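PDB 4PQG: glycosyltransferase Gtf1 from Streptococcus pneumoniae, which belongs to the glycosyltransferases of the GT-B fold, with two Rossmann-like domains and an added extended beta-sheet domain. Local coordinates for residues A28-A33 against I63-N68; T310-S315 against L498-K503; D317-S322 against G491-E496. All blocks are in the same frame, centred on the assembly; numbering follows the deposited sequence.

Contact 1. Residues A28-A33 against I63-N68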
ATOM      1  N   ALA A  28      -1.445   2.214  -6.034  1.00 18.16           N
ATOM      2  CA  ALA A  28      -1.017   2.182  -7.434  1.00 19.15           C
ATOM      3  C   ALA A  28      -1.343   0.839  -8.088  1.00 19.66           C
ATOM      4  O   ALA A  28      -1.744   0.782  -9.262  1.00 21.30           O
ATOM      5  CB  ALA A  28       0.474   2.460  -7.557  1.00 17.87           C
ATOM      6  N   GLN A  29      -1.135  -0.242  -7.344  1.00 18.76           N
ATOM      7  CA  GLN A  29      -1.473  -1.573  -7.837  1.00 18.52           C
ATOM      8  C   GLN A  29      -2.978  -1.687  -8.051  1.00 18.10           C
ATOM      9  O   GLN A  29      -3.431  -2.287  -9.029  1.00 19.02           O
ATOM     10  CB  GLN A  29      -1.024  -2.654  -6.859  1.00 18.03           C
ATOM     11  CG  GLN A  29       0.465  -2.944  -6.817  1.00 18.54           C
ATOM     12  CD  GLN A  29       0.743  -4.322  -6.223  1.00 19.53           C
ATOM     13  OE1 GLN A  29       0.207  -4.674  -5.170  1.00 20.14           O
ATOM     14  NE2 GLN A  29       1.539  -5.121  -6.925  1.00 20.25           N
ATOM     15  N   ALA A  30      -3.752  -1.122  -7.129  1.00 18.37           N
ATOM     16  CA  ALA A  30      -5.193  -1.120  -7.252  1.00 18.43           C
ATOM     17  C   ALA A  30      -5.625  -0.281  -8.459  1.00 19.82           C
ATOM     18  O   ALA A  30      -6.511  -0.698  -9.210  1.00 19.69           O
ATOM     19  CB  ALA A  30      -5.856  -0.630  -5.978  1.00 18.32           C
ATOM     20  N   TYR A  31      -5.000   0.882  -8.666  1.00 20.23           N
ATOM     21  CA  TYR A  31      -5.272   1.639  -9.892  1.00 21.58           C
ATOM     22  C   TYR A  31      -5.005   0.775 -11.134  1.00 22.82           C
ATOM     23  O   TYR A  31      -5.859   0.681 -12.016  1.00 25.62           O
ATOM     24  CB  TYR A  31      -4.460   2.930  -9.959  1.00 21.54           C
ATOM     25  CG  TYR A  31      -5.095   4.108  -9.239  1.00 22.01           C
ATOM     26  CD1 TYR A  31      -6.151   4.826  -9.821  1.00 22.48           C
ATOM     27  CD2 TYR A  31      -4.623   4.522  -7.993  1.00 21.96           C
ATOM     28  CE1 TYR A  31      -6.715   5.926  -9.174  1.00 22.99           C
ATOM     29  CE2 TYR A  31      -5.190   5.603  -7.326  1.00 22.06           C
ATOM     30  CZ  TYR A  31      -6.239   6.304  -7.920  1.00 23.00           C
ATOM     31  OH  TYR A  31      -6.793   7.389  -7.260  1.00 21.41           O
ATOM     32  N   ARG A  32      -3.830   0.144 -11.187  1.00 22.65           N
ATOM     33  CA  ARG A  32      -3.419  -0.711 -12.313  1.00 23.40           C
ATOM     34  C   ARG A  32      -4.414  -1.849 -12.569  1.00 25.26           C
ATOM     35  O   ARG A  32      -4.732  -2.162 -13.729  1.00 25.53           O
ATOM     36  CB  ARG A  32      -2.024  -1.284 -12.072  1.00 23.45           C
ATOM     37  CG  ARG A  32      -1.316  -1.803 -13.324  1.00 23.86           C
ATOM     38  CD  ARG A  32       0.004  -2.470 -12.986  1.00 24.04           C
ATOM     39  NE  ARG A  32       0.866  -1.567 -12.221  1.00 23.57           N
ATOM     40  CZ  ARG A  32       1.671  -1.953 -11.235  1.00 23.06           C
ATOM     41  NH1 ARG A  32       2.390  -1.053 -10.587  1.00 22.06           N
ATOM     42  NH2 ARG A  32       1.738  -3.231 -10.876  1.00 22.67           N
ATOM     43  N   ALA A  33      -4.910  -2.449 -11.490  1.00 24.97           N
ATOM     44  CA  ALA A  33      -5.928  -3.488 -11.586  1.00 25.78           C
ATOM     45  C   ALA A  33      -7.198  -2.977 -12.248  1.00 26.63           C
ATOM     46  O   ALA A  33      -7.827  -3.705 -13.023  1.00 26.86           O
ATOM     47  CB  ALA A  33      -6.245  -4.054 -10.207  1.00 26.78           C
ATOM     48  N   ILE A  63      -9.408  -2.483  -0.920  1.00 23.37           N
ATOM     49  CA  ILE A  63      -8.674  -1.572  -1.781  1.00 24.40           C
ATOM     50  C   ILE A  63      -9.210  -1.662  -3.218  1.00 24.82           C
ATOM     51  O   ILE A  63      -8.848  -0.873  -4.092  1.00 24.73           O
ATOM     52  CB  ILE A  63      -7.151  -1.877  -1.679  1.00 25.07           C
ATOM     53  CG1 ILE A  63      -6.300  -0.650  -1.950  1.00 24.92           C
ATOM     54  CG2 ILE A  63      -6.732  -3.023  -2.576  1.00 25.32           C
ATOM     55  CD1 ILE A  63      -4.827  -0.945  -1.735  1.00 24.38           C
ATOM     56  N   GLY A  64     -10.092  -2.633  -3.445  1.00 25.58           N
ATOM     57  CA  GLY A  64     -10.803  -2.730  -4.689  1.00 25.40           C
ATOM     58  C   GLY A  64     -10.349  -3.778  -5.687  1.00 25.70           C
ATOM     59  O   GLY A  64     -10.855  -3.782  -6.807  1.00 26.54           O
ATOM     60  N   PHE A  65      -9.420  -4.668  -5.322  1.00 24.33           N
ATOM     61  CA  PHE A  65      -9.088  -5.797  -6.218  1.00 23.12           C
ATOM     62  C   PHE A  65     -10.291  -6.760  -6.275  1.00 23.49           C
ATOM     63  O   PHE A  65     -10.986  -6.941  -5.276  1.00 23.53           O
ATOM     64  CB  PHE A  65      -7.877  -6.593  -5.709  1.00 22.22           C
ATOM     65  CG  PHE A  65      -6.570  -5.870  -5.784  1.00 21.77           C
ATOM     66  CD1 PHE A  65      -5.955  -5.601  -7.013  1.00 21.03           C
ATOM     67  CD2 PHE A  65      -5.918  -5.500  -4.624  1.00 21.64           C
ATOM     68  CE1 PHE A  65      -4.731  -4.947  -7.066  1.00 21.33           C
ATOM     69  CE2 PHE A  65      -4.693  -4.840  -4.669  1.00 21.96           C
ATOM     70  CZ  PHE A  65      -4.095  -4.570  -5.887  1.00 21.73           C
ATOM     71  N   ASP A  66     -10.551  -7.359  -7.440  1.00 24.84           N
ATOM     72  CA  ASP A  66     -11.491  -8.487  -7.519  1.00 25.65           C
ATOM     73  C   ASP A  66     -10.784  -9.713  -6.976  1.00 24.45           C
ATOM     74  O   ASP A  66      -9.582  -9.859  -7.198  1.00 24.62           O
ATOM     75  CB  ASP A  66     -11.871  -8.791  -8.966  1.00 27.51           C
ATOM     76  CG  ASP A  66     -12.633  -7.670  -9.624  1.00 29.66           C
ATOM     77  OD1 ASP A  66     -13.503  -7.049  -8.985  1.00 29.90           O
ATOM     78  OD2 ASP A  66     -12.368  -7.433 -10.807  1.00 31.89           O
ATOM     79  N   ASP A  67     -11.525 -10.594  -6.296  1.00 25.03           N
ATOM     80  CA  ASP A  67     -10.959 -11.829  -5.737  1.00 25.68           C
ATOM     81  C   ASP A  67     -10.167 -12.632  -6.773  1.00 25.61           C
ATOM     82  O   ASP A  67      -9.116 -13.183  -6.463  1.00 25.00           O
ATOM     83  CB  ASP A  67     -12.050 -12.720  -5.128  1.00 25.89           C
ATOM     84  CG  ASP A  67     -12.694 -12.111  -3.897  1.00 27.01           C
ATOM     85  OD1 ASP A  67     -12.285 -11.005  -3.444  1.00 25.86           O
ATOM     86  OD2 ASP A  67     -13.622 -12.757  -3.374  1.00 27.90           O
ATOM     87  N   ASN A  68     -10.653 -12.685  -8.011  1.00 25.53           N
ATOM     88  CA  ASN A  68      -9.947 -13.468  -9.025  1.00 26.57           C
ATOM     89  C   ASN A  68      -8.714 -12.763  -9.593  1.00 26.57           C
ATOM     90  O   ASN A  68      -8.028 -13.312 -10.434  1.00 28.07           O
ATOM     91  CB  ASN A  68     -10.899 -13.939 -10.133  1.00 29.11           C
ATOM     92  CG  ASN A  68     -11.459 -12.791 -10.952  1.00 30.98           C
ATOM     93  OD1 ASN A  68     -10.827 -11.735 -11.108  1.00 30.06           O
ATOM     94  ND2 ASN A  68     -12.655 -12.995 -11.490  1.00 33.20           N
TER
HETATM   95  O   HOH W   1      -9.068  -2.086  -8.635  1.00 31.66           O
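A single water is gripped by carbonyls of both segments: it donates to A30 O at 3.0 Å and to G64 O at 3.1 Å, tying two acceptors that could not bond to each other. Beside it lies an apolar patch. The F65 ring reaches helix 24-38 with its CD1-CE1-CZ side. Q29 CB meets the ring at its edge, in the ring plane, 3.7 Å from F65 CZ, while the methyl A33 CB comes in obliquely, 3.6 Å from F65 CD1. F65 CE1 also packs 3.6 Å from Q29 O. F65 CG stands beside its own backbone N, opposite the carbonyl carbon (chi1 -69°), which brings the end of the ring nearer the helix than the direction of its CB alone would suggest. Small residues suit the helix surface here: the methyl of A30 lets the I63 carbonyl come close, and that of A33, one turn on, lets the F65 ring do so. A30 CB rests 3.5 Å from I63 O and also touches CG1 of the I63 side chain. G64 closes helix 56-63 in a Schellman motif. At its phi of 103° a beta carbon would press on the carbonyl O of I63, and glycine has none. Beyond the contact the amide of Q29 turns away to N15 and D227, and R32 forms a salt bridge with D227 as well. F65 also meets the ring of F45 on strand 42-47, so the aromatic wedge lies between that strand and the helix. Such packing of a helix, the next helix's exit loop and the strand between them is characteristic of successive beta-alpha-beta crossovers in the N-terminal Rossmann-like domain of a GT-B fold.

Contact 2. Residues T310-S315 against L498-K503. With NAG (2-acetamido-2-deoxy-beta-D-glucopyranose), chain D.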
ATOM      1  N   THR A 310       7.346   6.007 -19.368  1.00 23.95           N
ATOM      2  CA  THR A 310       6.589   6.813 -18.430  1.00 23.46           C
ATOM      3  C   THR A 310       5.120   6.423 -18.448  1.00 24.41           C
ATOM      4  O   THR A 310       4.433   6.615 -19.441  1.00 23.38           O
ATOM      5  CB  THR A 310       6.732   8.313 -18.723  1.00 24.14           C
ATOM      6  OG1 THR A 310       8.114   8.695 -18.610  1.00 23.86           O
ATOM      7  CG2 THR A 310       5.880   9.135 -17.756  1.00 23.10           C
ATOM      8  N   ILE A 311       4.642   5.853 -17.342  1.00 23.19           N
ATOM      9  CA  ILE A 311       3.229   5.545 -17.196  1.00 23.57           C
ATOM     10  C   ILE A 311       2.820   5.939 -15.788  1.00 23.91           C
ATOM     11  O   ILE A 311       3.303   5.341 -14.819  1.00 25.51           O
ATOM     12  CB  ILE A 311       2.908   4.052 -17.418  1.00 23.71           C
ATOM     13  CG1 ILE A 311       3.604   3.500 -18.668  1.00 24.08           C
ATOM     14  CG2 ILE A 311       1.402   3.839 -17.481  1.00 23.14           C
ATOM     15  CD1 ILE A 311       3.598   1.986 -18.729  1.00 25.63           C
ATOM     16  N   PRO A 312       1.961   6.964 -15.666  1.00 24.74           N
ATOM     17  CA  PRO A 312       1.470   7.410 -14.359  1.00 22.90           C
ATOM     18  C   PRO A 312       0.857   6.233 -13.601  1.00 23.04           C
ATOM     19  O   PRO A 312       0.133   5.447 -14.205  1.00 22.43           O
ATOM     20  CB  PRO A 312       0.382   8.408 -14.727  1.00 23.11           C
ATOM     21  CG  PRO A 312       0.847   8.990 -16.020  1.00 24.00           C
ATOM     22  CD  PRO A 312       1.492   7.850 -16.758  1.00 24.81           C
ATOM     23  N   VAL A 313       1.150   6.136 -12.300  1.00 22.25           N
ATOM     24  CA  VAL A 313       0.640   5.073 -11.434  1.00 22.37           C
ATOM     25  C   VAL A 313      -0.836   5.266 -11.105  1.00 22.19           C
ATOM     26  O   VAL A 313      -1.490   4.370 -10.584  1.00 23.30           O
ATOM     27  CB  VAL A 313       1.452   4.922 -10.112  1.00 21.90           C
ATOM     28  CG1 VAL A 313       2.846   4.378 -10.386  1.00 21.53           C
ATOM     29  CG2 VAL A 313       1.517   6.228  -9.326  1.00 21.42           C
ATOM     30  N   GLY A 314      -1.366   6.439 -11.406  1.00 22.07           N
ATOM     31  CA  GLY A 314      -2.785   6.687 -11.168  1.00 21.04           C
ATOM     32  C   GLY A 314      -3.393   7.451 -12.322  1.00 21.82           C
ATOM     33  O   GLY A 314      -2.682   8.050 -13.125  1.00 21.01           O
ATOM     34  N   SER A 315      -4.720   7.436 -12.395  1.00 23.15           N
ATOM     35  CA  SER A 315      -5.436   8.262 -13.359  1.00 24.09           C
ATOM     36  C   SER A 315      -6.798   8.568 -12.751  1.00 25.11           C
ATOM     37  O   SER A 315      -7.200   7.924 -11.784  1.00 26.80           O
ATOM     38  CB  SER A 315      -5.556   7.538 -14.707  1.00 24.12           C
ATOM     39  OG  SER A 315      -6.212   6.286 -14.559  1.00 24.39           O
ATOM     40  N   LEU A 498      -5.359   4.276 -20.312  1.00 38.34           N
ATOM     41  CA  LEU A 498      -5.718   3.013 -20.960  1.00 40.21           C
ATOM     42  C   LEU A 498      -4.944   2.805 -22.248  1.00 42.36           C
ATOM     43  O   LEU A 498      -4.474   1.697 -22.527  1.00 41.71           O
ATOM     44  CB  LEU A 498      -7.220   2.970 -21.253  1.00 39.35           C
ATOM     45  CG  LEU A 498      -8.141   2.938 -20.034  1.00 40.84           C
ATOM     46  CD1 LEU A 498      -9.581   3.266 -20.402  1.00 41.44           C
ATOM     47  CD2 LEU A 498      -8.059   1.591 -19.331  1.00 40.17           C
ATOM     48  N   GLU A 499      -4.814   3.881 -23.022  1.00 43.44           N
ATOM     49  CA  GLU A 499      -4.068   3.857 -24.274  1.00 43.57           C
ATOM     50  C   GLU A 499      -2.586   3.645 -24.040  1.00 40.63           C
ATOM     51  O   GLU A 499      -1.920   2.989 -24.841  1.00 40.86           O
ATOM     52  CB  GLU A 499      -4.301   5.147 -25.071  1.00 45.98           C
ATOM     53  CG  GLU A 499      -5.653   5.194 -25.769  1.00 49.62           C
ATOM     54  CD  GLU A 499      -5.843   4.029 -26.728  1.00 52.95           C
ATOM     55  OE1 GLU A 499      -4.934   3.771 -27.553  1.00 56.00           O
ATOM     56  OE2 GLU A 499      -6.895   3.359 -26.645  1.00 55.10           O
ATOM     57  N   LYS A 500      -2.066   4.202 -22.949  1.00 37.45           N
ATOM     58  CA  LYS A 500      -0.656   4.008 -22.621  1.00 37.45           C
ATOM     59  C   LYS A 500      -0.405   2.544 -22.272  1.00 37.60           C
ATOM     60  O   LYS A 500       0.583   1.955 -22.712  1.00 38.80           O
ATOM     61  CB  LYS A 500      -0.209   4.927 -21.479  1.00 38.92           C
ATOM     62  CG  LYS A 500      -0.362   6.407 -21.793  1.00 41.87           C
ATOM     63  CD  LYS A 500       0.308   7.303 -20.758  1.00 42.44           C
ATOM     64  CE  LYS A 500      -0.143   8.748 -20.903  1.00 43.64           C
ATOM     65  NZ  LYS A 500       0.311   9.361 -22.185  1.00 43.42           N
ATOM     66  N   TRP A 501      -1.314   1.958 -21.496  1.00 37.57           N
ATOM     67  CA  TRP A 501      -1.197   0.551 -21.097  1.00 37.77           C
ATOM     68  C   TRP A 501      -1.421  -0.367 -22.271  1.00 39.63           C
ATOM     69  O   TRP A 501      -0.583  -1.229 -22.558  1.00 40.09           O
ATOM     70  CB  TRP A 501      -2.127   0.229 -19.924  1.00 35.54           C
ATOM     71  CG  TRP A 501      -1.541   0.647 -18.584  1.00 34.14           C
ATOM     72  CD1 TRP A 501      -1.960   1.683 -17.755  1.00 32.16           C
ATOM     73  CD2 TRP A 501      -0.395   0.046 -17.886  1.00 32.74           C
ATOM     74  NE1 TRP A 501      -1.183   1.758 -16.632  1.00 30.85           N
ATOM     75  CE2 TRP A 501      -0.222   0.814 -16.648  1.00 32.26           C
ATOM     76  CE3 TRP A 501       0.475  -1.009 -18.156  1.00 33.37           C
ATOM     77  CZ2 TRP A 501       0.776   0.513 -15.726  1.00 32.44           C
ATOM     78  CZ3 TRP A 501       1.484  -1.300 -17.224  1.00 33.72           C
ATOM     79  CH2 TRP A 501       1.631  -0.555 -16.041  1.00 32.58           C
ATOM     80  N   LYS A 502      -2.528  -0.157 -22.976  1.00 41.58           N
ATOM     81  CA  LYS A 502      -2.817  -0.863 -24.223  1.00 45.00           C
ATOM     82  C   LYS A 502      -1.592  -0.868 -25.136  1.00 46.79           C
ATOM     83  O   LYS A 502      -1.156  -1.933 -25.569  1.00 52.19           O
ATOM     84  CB  LYS A 502      -4.027  -0.236 -24.923  1.00 46.21           C
ATOM     85  CG  LYS A 502      -4.697  -1.099 -25.980  1.00 48.17           C
ATOM     86  CD  LYS A 502      -5.972  -0.429 -26.477  1.00 51.23           C
ATOM     87  CE  LYS A 502      -6.460  -1.016 -27.794  1.00 53.24           C
ATOM     88  NZ  LYS A 502      -7.051  -2.375 -27.631  1.00 54.65           N
ATOM     89  N   LYS A 503      -1.019   0.306 -25.395  1.00 46.34           N
ATOM     90  CA  LYS A 503       0.178   0.416 -26.238  1.00 48.45           C
ATOM     91  C   LYS A 503       1.348  -0.432 -25.718  1.00 48.56           C
ATOM     92  O   LYS A 503       2.003  -1.137 -26.490  1.00 48.68           O
ATOM     93  CB  LYS A 503       0.606   1.887 -26.376  1.00 49.88           C
ATOM     94  CG  LYS A 503       1.804   2.148 -27.281  1.00 50.22           C
ATOM     95  CD  LYS A 503       2.211   3.619 -27.228  1.00 52.68           C
ATOM     96  CE  LYS A 503       3.259   3.978 -28.278  1.00 52.53           C
ATOM     97  NZ  LYS A 503       4.605   3.389 -28.009  1.00 49.53           N
TER
HETATM   98  C1  NAG D 602       4.965   6.040  -3.427  1.00 18.29           C
HETATM   99  C2  NAG D 602       5.611   7.408  -3.604  1.00 17.57           C
HETATM  100  C3  NAG D 602       4.409   8.139  -4.215  1.00 17.54           C
HETATM  101  C4  NAG D 602       3.805   7.373  -5.403  1.00 17.47           C
HETATM  102  C5  NAG D 602       3.573   5.879  -5.043  1.00 18.15           C
HETATM  103  C6  NAG D 602       2.903   5.049  -6.133  1.00 18.04           C
HETATM  104  C7  NAG D 602       6.981   8.833  -2.179  1.00 17.81           C
HETATM  105  C8  NAG D 602       7.138   9.387  -0.791  1.00 17.06           C
HETATM  106  N2  NAG D 602       5.942   8.031  -2.344  1.00 17.26           N
HETATM  107  O1  NAG D 602       5.189   5.267  -2.283  1.00 17.75           O
HETATM  108  O3  NAG D 602       4.715   9.480  -4.557  1.00 18.05           O
HETATM  109  O4  NAG D 602       2.576   7.974  -5.734  1.00 16.60           O
HETATM  110  O5  NAG D 602       4.851   5.366  -4.661  1.00 18.70           O
HETATM  111  O6  NAG D 602       3.825   4.950  -7.194  1.00 18.90           O
HETATM  112  O7  NAG D 602       7.792   9.118  -3.075  1.00 19.06           O
HETATM  113  O   HOH W   2      -1.716   3.320 -14.156  1.00 32.86           O
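In GT-B enzymes the C-terminal helix crosses back to the N-terminal domain, and here that helix, 494-508, is met by the segment following strand 308-310 through I311 and W501. The methyl CG2 of I311 sits over one face of the indole, off toward its rim, in a CH-pi contact 3.8 Å from the centroid of the five-membered ring and 29° from the ring normal. With chi1 -46°, CG1 stands beside the backbone N and CG2 anti to it, which turns CG2 to the indole; beta-branching lets CD1, on the other arm, brush the six-membered ring 4.2 Å from W501 CH2. At the indole edge, in its plane, a water accepts from W501 NE1 at 3.0 Å and donates to P312 O at 2.8 Å, satisfying the one polar group of a buried side chain. The aliphatic stem of K500 runs beside P312, 4.2 Å from K500 CD to P312 CD, on the exposed side of the contact. F36 of helix 24-38 meets W501 edge-to-face. Further along, V313 turns away toward NAG, its CG1 3.4 Å from NAG O6. The indole thus seats the last helix on the N-terminal domain, to which it returns in the GT-B fold.

Contact 3. Residues D317-S322 against G491-E496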
ATOM      1  N   ASP A 317     -10.873   8.829 -13.227  1.00 30.35           N
ATOM      2  CA  ASP A 317     -11.938   8.343 -14.116  1.00 32.77           C
ATOM      3  C   ASP A 317     -12.681   9.536 -14.716  1.00 33.96           C
ATOM      4  O   ASP A 317     -12.769   9.668 -15.932  1.00 35.06           O
ATOM      5  CB  ASP A 317     -12.894   7.397 -13.389  1.00 33.69           C
ATOM      6  CG  ASP A 317     -12.287   6.015 -13.158  1.00 35.48           C
ATOM      7  OD1 ASP A 317     -11.137   5.758 -13.590  1.00 35.10           O
ATOM      8  OD2 ASP A 317     -12.963   5.183 -12.530  1.00 39.13           O
ATOM      9  N   SER A 318     -13.179  10.407 -13.848  1.00 33.72           N
ATOM     10  CA  SER A 318     -13.714  11.688 -14.255  1.00 34.26           C
ATOM     11  C   SER A 318     -13.414  12.699 -13.165  1.00 35.07           C
ATOM     12  O   SER A 318     -13.134  12.325 -12.021  1.00 33.68           O
ATOM     13  CB  SER A 318     -15.229  11.603 -14.480  1.00 34.89           C
ATOM     14  OG  SER A 318     -15.887  11.153 -13.309  1.00 35.15           O
ATOM     15  N   LEU A 319     -13.483  13.982 -13.518  1.00 34.37           N
ATOM     16  CA  LEU A 319     -13.408  15.049 -12.529  1.00 32.98           C
ATOM     17  C   LEU A 319     -14.605  14.930 -11.614  1.00 33.02           C
ATOM     18  O   LEU A 319     -15.680  14.513 -12.047  1.00 33.40           O
ATOM     19  CB  LEU A 319     -13.392  16.418 -13.209  1.00 32.86           C
ATOM     20  CG  LEU A 319     -12.363  16.649 -14.315  1.00 31.92           C
ATOM     21  CD1 LEU A 319     -12.412  18.106 -14.748  1.00 33.60           C
ATOM     22  CD2 LEU A 319     -10.959  16.274 -13.870  1.00 32.22           C
ATOM     23  N   THR A 320     -14.415  15.276 -10.349  1.00 30.21           N
ATOM     24  CA  THR A 320     -15.485  15.213  -9.378  1.00 30.03           C
ATOM     25  C   THR A 320     -15.820  16.629  -8.934  1.00 30.39           C
ATOM     26  O   THR A 320     -14.938  17.369  -8.500  1.00 28.11           O
ATOM     27  CB  THR A 320     -15.060  14.377  -8.158  1.00 29.17           C
ATOM     28  OG1 THR A 320     -14.629  13.084  -8.594  1.00 28.63           O
ATOM     29  CG2 THR A 320     -16.203  14.239  -7.146  1.00 28.92           C
ATOM     30  N   ASP A 321     -17.094  16.999  -9.050  1.00 31.46           N
ATOM     31  CA  ASP A 321     -17.569  18.296  -8.561  1.00 34.19           C
ATOM     32  C   ASP A 321     -18.024  18.144  -7.136  1.00 32.86           C
ATOM     33  O   ASP A 321     -18.400  17.047  -6.715  1.00 34.23           O
ATOM     34  CB  ASP A 321     -18.748  18.815  -9.399  1.00 36.47           C
ATOM     35  CG  ASP A 321     -18.432  18.866 -10.884  1.00 37.95           C
ATOM     36  OD1 ASP A 321     -17.388  19.432 -11.274  1.00 39.39           O
ATOM     37  OD2 ASP A 321     -19.232  18.328 -11.661  1.00 40.08           O
ATOM     38  N   SER A 322     -17.991  19.240  -6.383  1.00 30.98           N
ATOM     39  CA  SER A 322     -18.510  19.221  -5.036  1.00 31.30           C
ATOM     40  C   SER A 322     -19.984  18.894  -5.132  1.00 34.08           C
ATOM     41  O   SER A 322     -20.683  19.447  -5.987  1.00 31.97           O
ATOM     42  CB  SER A 322     -18.340  20.572  -4.375  1.00 31.15           C
ATOM     43  OG  SER A 322     -18.587  20.444  -2.995  1.00 30.19           O
ATOM     44  N   GLY A 491      -5.428  16.323 -17.887  1.00 26.66           N
ATOM     45  CA  GLY A 491      -4.245  15.661 -18.407  1.00 26.59           C
ATOM     46  C   GLY A 491      -3.964  14.311 -17.751  1.00 27.39           C
ATOM     47  O   GLY A 491      -3.025  13.627 -18.144  1.00 28.05           O
ATOM     48  N   PHE A 492      -4.763  13.925 -16.758  1.00 26.13           N
ATOM     49  CA  PHE A 492      -4.504  12.683 -16.002  1.00 27.40           C
ATOM     50  C   PHE A 492      -5.723  11.767 -15.978  1.00 28.61           C
ATOM     51  O   PHE A 492      -5.915  10.982 -15.040  1.00 27.01           O
ATOM     52  CB  PHE A 492      -4.000  13.004 -14.569  1.00 26.48           C
ATOM     53  CG  PHE A 492      -2.659  13.676 -14.559  1.00 26.65           C
ATOM     54  CD1 PHE A 492      -1.493  12.924 -14.488  1.00 26.59           C
ATOM     55  CD2 PHE A 492      -2.561  15.064 -14.699  1.00 26.47           C
ATOM     56  CE1 PHE A 492      -0.252  13.534 -14.521  1.00 26.72           C
ATOM     57  CE2 PHE A 492      -1.328  15.687 -14.730  1.00 27.43           C
ATOM     58  CZ  PHE A 492      -0.169  14.923 -14.639  1.00 28.21           C
ATOM     59  N   LEU A 493      -6.552  11.867 -17.017  1.00 28.09           N
ATOM     60  CA  LEU A 493      -7.795  11.095 -17.055  1.00 29.16           C
ATOM     61  C   LEU A 493      -7.547   9.649 -17.484  1.00 27.50           C
ATOM     62  O   LEU A 493      -6.631   9.385 -18.256  1.00 26.32           O
ATOM     63  CB  LEU A 493      -8.853  11.768 -17.946  1.00 29.79           C
ATOM     64  CG  LEU A 493      -9.411  13.130 -17.513  1.00 29.67           C
ATOM     65  CD1 LEU A 493     -10.405  13.633 -18.565  1.00 31.05           C
ATOM     66  CD2 LEU A 493     -10.060  13.080 -16.133  1.00 28.93           C
ATOM     67  N   THR A 494      -8.370   8.737 -16.968  1.00 28.55           N
ATOM     68  CA  THR A 494      -8.282   7.294 -17.269  1.00 31.23           C
ATOM     69  C   THR A 494      -8.242   6.979 -18.776  1.00 32.22           C
ATOM     70  O   THR A 494      -7.436   6.151 -19.227  1.00 31.33           O
ATOM     71  CB  THR A 494      -9.428   6.508 -16.587  1.00 32.59           C
ATOM     72  OG1 THR A 494      -9.360   6.705 -15.165  1.00 34.37           O
ATOM     73  CG2 THR A 494      -9.334   5.011 -16.885  1.00 31.18           C
ATOM     74  N   LYS A 495      -9.082   7.652 -19.557  1.00 34.62           N
ATOM     75  CA  LYS A 495      -9.092   7.434 -21.013  1.00 36.48           C
ATOM     76  C   LYS A 495      -7.693   7.467 -21.631  1.00 35.88           C
ATOM     77  O   LYS A 495      -7.320   6.542 -22.351  1.00 36.48           O
ATOM     78  CB  LYS A 495     -10.068   8.380 -21.712  1.00 41.68           C
ATOM     79  CG  LYS A 495     -11.505   8.072 -21.319  1.00 47.18           C
ATOM     80  CD  LYS A 495     -12.543   8.841 -22.123  1.00 50.78           C
ATOM     81  CE  LYS A 495     -13.935   8.510 -21.604  1.00 51.11           C
ATOM     82  NZ  LYS A 495     -14.965   9.443 -22.133  1.00 53.15           N
ATOM     83  N   GLU A 496      -6.906   8.498 -21.317  1.00 35.85           N
ATOM     84  CA  GLU A 496      -5.508   8.570 -21.773  1.00 37.25           C
ATOM     85  C   GLU A 496      -4.658   7.385 -21.282  1.00 37.12           C
ATOM     86  O   GLU A 496      -3.869   6.815 -22.050  1.00 36.46           O
ATOM     87  CB  GLU A 496      -4.832   9.877 -21.323  1.00 40.40           C
ATOM     88  CG  GLU A 496      -5.471  11.184 -21.780  1.00 44.35           C
ATOM     89  CD  GLU A 496      -5.023  12.384 -20.938  1.00 46.00           C
ATOM     90  OE1 GLU A 496      -3.938  12.957 -21.226  1.00 45.28           O
ATOM     91  OE2 GLU A 496      -5.756  12.753 -19.985  1.00 40.80           O
TER
HETATM   92  O   HOH W   3     -11.260   9.026 -18.365  1.00 29.24           O
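T494 OG1 donates a short hydrogen bond of 2.6 Å to D317 OD1, and this pair is the tight part of the contact, whereas the side formed by S318 and L319 is far looser. The hydroxyl uses the anti lone pair of the aspartate oxygen, the one directed away from OD2. It is placed there by T494 chi1 of -59°, which sets OG1 beside its own backbone N. T494 is buried, and threonine serves well in that setting because its hydroxyl finds two partners: OG1 is bonded also to the hydroxyl of S315. D317 itself is exposed, as a carboxylate can afford to be, and the nearby helix start would probably stabilise its negative charge. Backbone hydrogen bonds from I316 to F492 and T494 hold the chain close just before D317. Segment 491-496 runs into the start of helix 494-508, with L493 at the N-cap. Leucine has no acceptor to offer the first turn, but half of a capping box is present: L493 N donates to E496 OE2 at 3.2 Å, reaching it from 38° above the carboxylate plane. Another amide of that turn is served by water, which accepts from K495 N at 2.8 Å and donates to D317 O at 2.9 Å, so the two segments are linked through solvent as well as directly. Towards the looser side, the contact thins to touching methyl groups. L493 CD2 lies 4.0 Å from L319 CD2, the two side chains crossing at about a right angle, and it passes S318 CA at 4.3 Å. S318 CB points away from L493, and S318 is an exposed residue, where a small polar side chain is at home, while L319 gains further apolar cover from Y486 and A489 of helix 478-489.

How the contacts relate
Contact 1 lies within the N-terminal Rossmann-like domain and closes before the other two open along the chain. Contacts 2 and 3 share helix 494-508 and the long connection between strands 308-310 and 330-334, which leads from one parallel sheet to the other. Along the chain, contact 3 falls between the two segments of contact 2, and their centres are about 14 Å apart. Contact 1 is about 15 Å from contact 2 between centres and touches it, R32 packing on W501 and Y31 on S315. From contact 3 it is about 18 Å away, again between centres, and does not touch. Helix 24-38 therefore joins the N-terminal core to the interdomain connection and the C-terminal helix.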